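Local coordinates for Exo-poly-alpha-D-galacturonosidase (Thermotoga maritima, PDB 3JUR), which is a hyperthermoactive exopolygalacturonase that probably cleaves galacturonic acid units from the polygalacturonate chains of pectin, at residues V322-R327 / V351-I356. Numbering follows the deposited sequence.
Sequences VERALR and VSEEVI
R324 and E354 run side by side and pair through NE of R324 and OE1 of E354, a salt bridge of 2.7 Å that reaches the oxygen nearly end-on along its C-O bond. The arginine chain is extended from CG to NE (chi2 169°), whereas the glutamate bends at chi2 (97°), which carries its carboxylate back to NE. A water in the guanidinium plane takes a bond from NH2 of R324 and gives one to OE2 of E354, which also forms a salt bridge with R391. NH1 of R324 forms a salt bridge of 2.9 Å with OE1 of E323, well tilted from the guanidinium plane, so the three residues make a salt-bridge network; NH1 also bonds to H296 O. CG of E353 lies over one face of the R324 guanidinium, while the E353 carboxylate forms a salt bridge with K387. A leucine in place of R324 would probably leave the E323 carboxylate without this mate and deprive E354 OE1 of its close cation. Backbone hydrogen bonds join the two segments: S352 N to V322 O (3.0 Å), E353 N to E323 O (2.9 Å) and, straighter, L326 N to V355 O (3.1 Å). Apolar contacts are looser, CG2 of V322 lying 4.4 Å from CG2 of V351. Such stacking of equivalent turns on successive coils, with L326 and I356 paired in parallel at the corner, is characteristic of the right-handed parallel beta-helix of family 28.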
ATOM      1  N   VAL D 322      -9.146 -13.477  20.019  1.00 21.56           N
ATOM      2  CA  VAL D 322     -10.376 -12.905  20.580  1.00 21.79           C
ATOM      3  C   VAL D 322     -11.382 -12.522  19.501  1.00 21.92           C
ATOM      4  O   VAL D 322     -11.014 -12.320  18.340  1.00 22.15           O
ATOM      5  CB  VAL D 322     -10.083 -11.677  21.488  1.00 21.72           C
ATOM      6  CG1 VAL D 322      -9.112 -12.063  22.607  1.00 21.15           C
ATOM      7  CG2 VAL D 322      -9.536 -10.481  20.670  1.00 21.72           C
ATOM      8  N   GLU D 323     -12.654 -12.424  19.876  1.00 21.79           N
ATOM      9  CA  GLU D 323     -13.670 -12.028  18.906  1.00 21.66           C
ATOM     10  C   GLU D 323     -13.503 -10.573  18.505  1.00 21.68           C
ATOM     11  O   GLU D 323     -13.679 -10.225  17.330  1.00 21.39           O
ATOM     12  CB  GLU D 323     -15.082 -12.264  19.447  1.00 21.76           C
ATOM     13  CG  GLU D 323     -15.478 -13.735  19.522  1.00 21.85           C
ATOM     14  CD  GLU D 323     -16.925 -13.934  19.963  1.00 24.63           C
ATOM     15  OE1 GLU D 323     -17.636 -12.929  20.180  1.00 25.40           O
ATOM     16  OE2 GLU D 323     -17.357 -15.103  20.086  1.00 25.53           O
ATOM     17  N   ARG D 324     -13.184  -9.736  19.497  1.00 21.39           N
ATOM     18  CA  ARG D 324     -13.058  -8.292  19.330  1.00 21.57           C
ATOM     19  C   ARG D 324     -11.962  -7.763  20.237  1.00 21.52           C
ATOM     20  O   ARG D 324     -11.792  -8.236  21.371  1.00 22.03           O
ATOM     21  CB  ARG D 324     -14.377  -7.579  19.679  1.00 21.67           C
ATOM     22  CG  ARG D 324     -15.559  -8.040  18.850  1.00 22.30           C
ATOM     23  CD  ARG D 324     -16.910  -7.541  19.340  1.00 22.35           C
ATOM     24  NE  ARG D 324     -17.934  -8.357  18.686  1.00 22.23           N
ATOM     25  CZ  ARG D 324     -18.360  -9.534  19.134  1.00 21.70           C
ATOM     26  NH1 ARG D 324     -17.896 -10.027  20.287  1.00 20.81           N
ATOM     27  NH2 ARG D 324     -19.259 -10.210  18.435  1.00 18.82           N
ATOM     28  N   ALA D 325     -11.234  -6.765  19.756  1.00 21.28           N
ATOM     29  CA  ALA D 325     -10.187  -6.155  20.565  1.00 21.94           C
ATOM     30  C   ALA D 325     -10.776  -5.076  21.469  1.00 22.08           C
ATOM     31  O   ALA D 325     -10.578  -5.098  22.688  1.00 21.86           O
ATOM     32  CB  ALA D 325      -9.072  -5.594  19.685  1.00 21.73           C
ATOM     33  N   LEU D 326     -11.505  -4.141  20.855  1.00 22.07           N
ATOM     34  CA  LEU D 326     -12.148  -3.037  21.556  1.00 22.32           C
ATOM     35  C   LEU D 326     -13.630  -3.050  21.191  1.00 22.58           C
ATOM     36  O   LEU D 326     -13.990  -3.062  20.010  1.00 22.78           O
ATOM     37  CB  LEU D 326     -11.521  -1.687  21.169  1.00 21.85           C
ATOM     38  CG  LEU D 326     -12.165  -0.397  21.718  1.00 22.12           C
ATOM     39  CD1 LEU D 326     -12.085  -0.300  23.261  1.00 21.11           C
ATOM     40  CD2 LEU D 326     -11.560   0.850  21.091  1.00 19.45           C
ATOM     41  N   ARG D 327     -14.477  -3.028  22.213  1.00 22.82           N
ATOM     42  CA  ARG D 327     -15.917  -3.147  22.036  1.00 23.05           C
ATOM     43  C   ARG D 327     -16.657  -2.162  22.944  1.00 22.66           C
ATOM     44  O   ARG D 327     -16.494  -2.206  24.157  1.00 22.25           O
ATOM     45  CB  ARG D 327     -16.321  -4.585  22.364  1.00 23.46           C
ATOM     46  CG  ARG D 327     -17.750  -4.962  22.015  1.00 25.77           C
ATOM     47  CD  ARG D 327     -18.044  -6.362  22.534  1.00 27.26           C
ATOM     48  NE  ARG D 327     -19.237  -6.922  21.902  1.00 29.47           N
ATOM     49  CZ  ARG D 327     -19.859  -8.015  22.327  1.00 29.80           C
ATOM     50  NH1 ARG D 327     -19.405  -8.677  23.387  1.00 29.33           N
ATOM     51  NH2 ARG D 327     -20.940  -8.445  21.690  1.00 31.20           N
ATOM     52  N   VAL D 351      -7.926 -11.812  15.358  1.00 21.21           N
ATOM     53  CA  VAL D 351      -9.281 -11.389  15.720  1.00 20.91           C
ATOM     54  C   VAL D 351     -10.296 -12.087  14.795  1.00 21.03           C
ATOM     55  O   VAL D 351     -10.074 -12.170  13.590  1.00 20.99           O
ATOM     56  CB  VAL D 351      -9.430  -9.853  15.640  1.00 20.92           C
ATOM     57  CG1 VAL D 351     -10.863  -9.427  15.947  1.00 20.37           C
ATOM     58  CG2 VAL D 351      -8.447  -9.158  16.594  1.00 19.93           C
ATOM     59  N   SER D 352     -11.393 -12.605  15.351  1.00 21.42           N
ATOM     60  CA  SER D 352     -12.371 -13.359  14.537  1.00 21.91           C
ATOM     61  C   SER D 352     -13.611 -12.570  14.060  1.00 21.93           C
ATOM     62  O   SER D 352     -14.147 -12.866  12.995  1.00 22.32           O
ATOM     63  CB  SER D 352     -12.803 -14.646  15.240  1.00 21.69           C
ATOM     64  OG  SER D 352     -13.466 -14.336  16.453  1.00 22.69           O
ATOM     65  N   GLU D 353     -14.063 -11.587  14.833  1.00 21.64           N
ATOM     66  CA  GLU D 353     -15.256 -10.807  14.464  1.00 21.45           C
ATOM     67  C   GLU D 353     -14.916  -9.383  14.026  1.00 21.67           C
ATOM     68  O   GLU D 353     -14.759  -9.134  12.832  1.00 21.38           O
ATOM     69  CB  GLU D 353     -16.297 -10.801  15.597  1.00 21.41           C
ATOM     70  CG  GLU D 353     -16.850 -12.194  15.933  1.00 22.17           C
ATOM     71  CD  GLU D 353     -17.678 -12.800  14.798  1.00 24.29           C
ATOM     72  OE1 GLU D 353     -18.402 -12.052  14.111  1.00 26.01           O
ATOM     73  OE2 GLU D 353     -17.605 -14.024  14.587  1.00 24.20           O
ATOM     74  N   GLU D 354     -14.813  -8.454  14.983  1.00 21.34           N
ATOM     75  CA  GLU D 354     -14.477  -7.068  14.670  1.00 21.38           C
ATOM     76  C   GLU D 354     -13.314  -6.618  15.528  1.00 20.98           C
ATOM     77  O   GLU D 354     -13.319  -6.848  16.730  1.00 20.92           O
ATOM     78  CB  GLU D 354     -15.667  -6.116  14.899  1.00 21.62           C
ATOM     79  CG  GLU D 354     -16.952  -6.471  14.163  1.00 23.00           C
ATOM     80  CD  GLU D 354     -17.946  -7.251  15.024  1.00 24.37           C
ATOM     81  OE1 GLU D 354     -17.816  -7.246  16.271  1.00 25.59           O
ATOM     82  OE2 GLU D 354     -18.872  -7.852  14.444  1.00 23.52           O
ATOM     83  N   VAL D 355     -12.324  -5.969  14.921  1.00 20.83           N
ATOM     84  CA  VAL D 355     -11.191  -5.472  15.680  1.00 20.50           C
ATOM     85  C   VAL D 355     -11.652  -4.336  16.592  1.00 21.11           C
ATOM     86  O   VAL D 355     -11.355  -4.324  17.787  1.00 21.32           O
ATOM     87  CB  VAL D 355     -10.025  -5.004  14.769  1.00 20.90           C
ATOM     88  CG1 VAL D 355      -8.873  -4.459  15.619  1.00 19.44           C
ATOM     89  CG2 VAL D 355      -9.539  -6.136  13.863  1.00 18.28           C
ATOM     90  N   ILE D 356     -12.389  -3.391  16.010  1.00 21.57           N
ATOM     91  CA  ILE D 356     -12.968  -2.258  16.731  1.00 21.91           C
ATOM     92  C   ILE D 356     -14.481  -2.240  16.473  1.00 22.26           C
ATOM     93  O   ILE D 356     -14.924  -2.175  15.328  1.00 22.16           O
ATOM     94  CB  ILE D 356     -12.323  -0.917  16.297  1.00 21.99           C
ATOM     95  CG1 ILE D 356     -10.827  -0.892  16.658  1.00 22.41           C
ATOM     96  CG2 ILE D 356     -13.046   0.268  16.932  1.00 22.15           C
ATOM     97  CD1 ILE D 356     -10.018   0.116  15.838  1.00 23.54           C
TER
HETATM   98  O   HOH W   1     -20.215  -9.349  15.926  1.00 24.43           O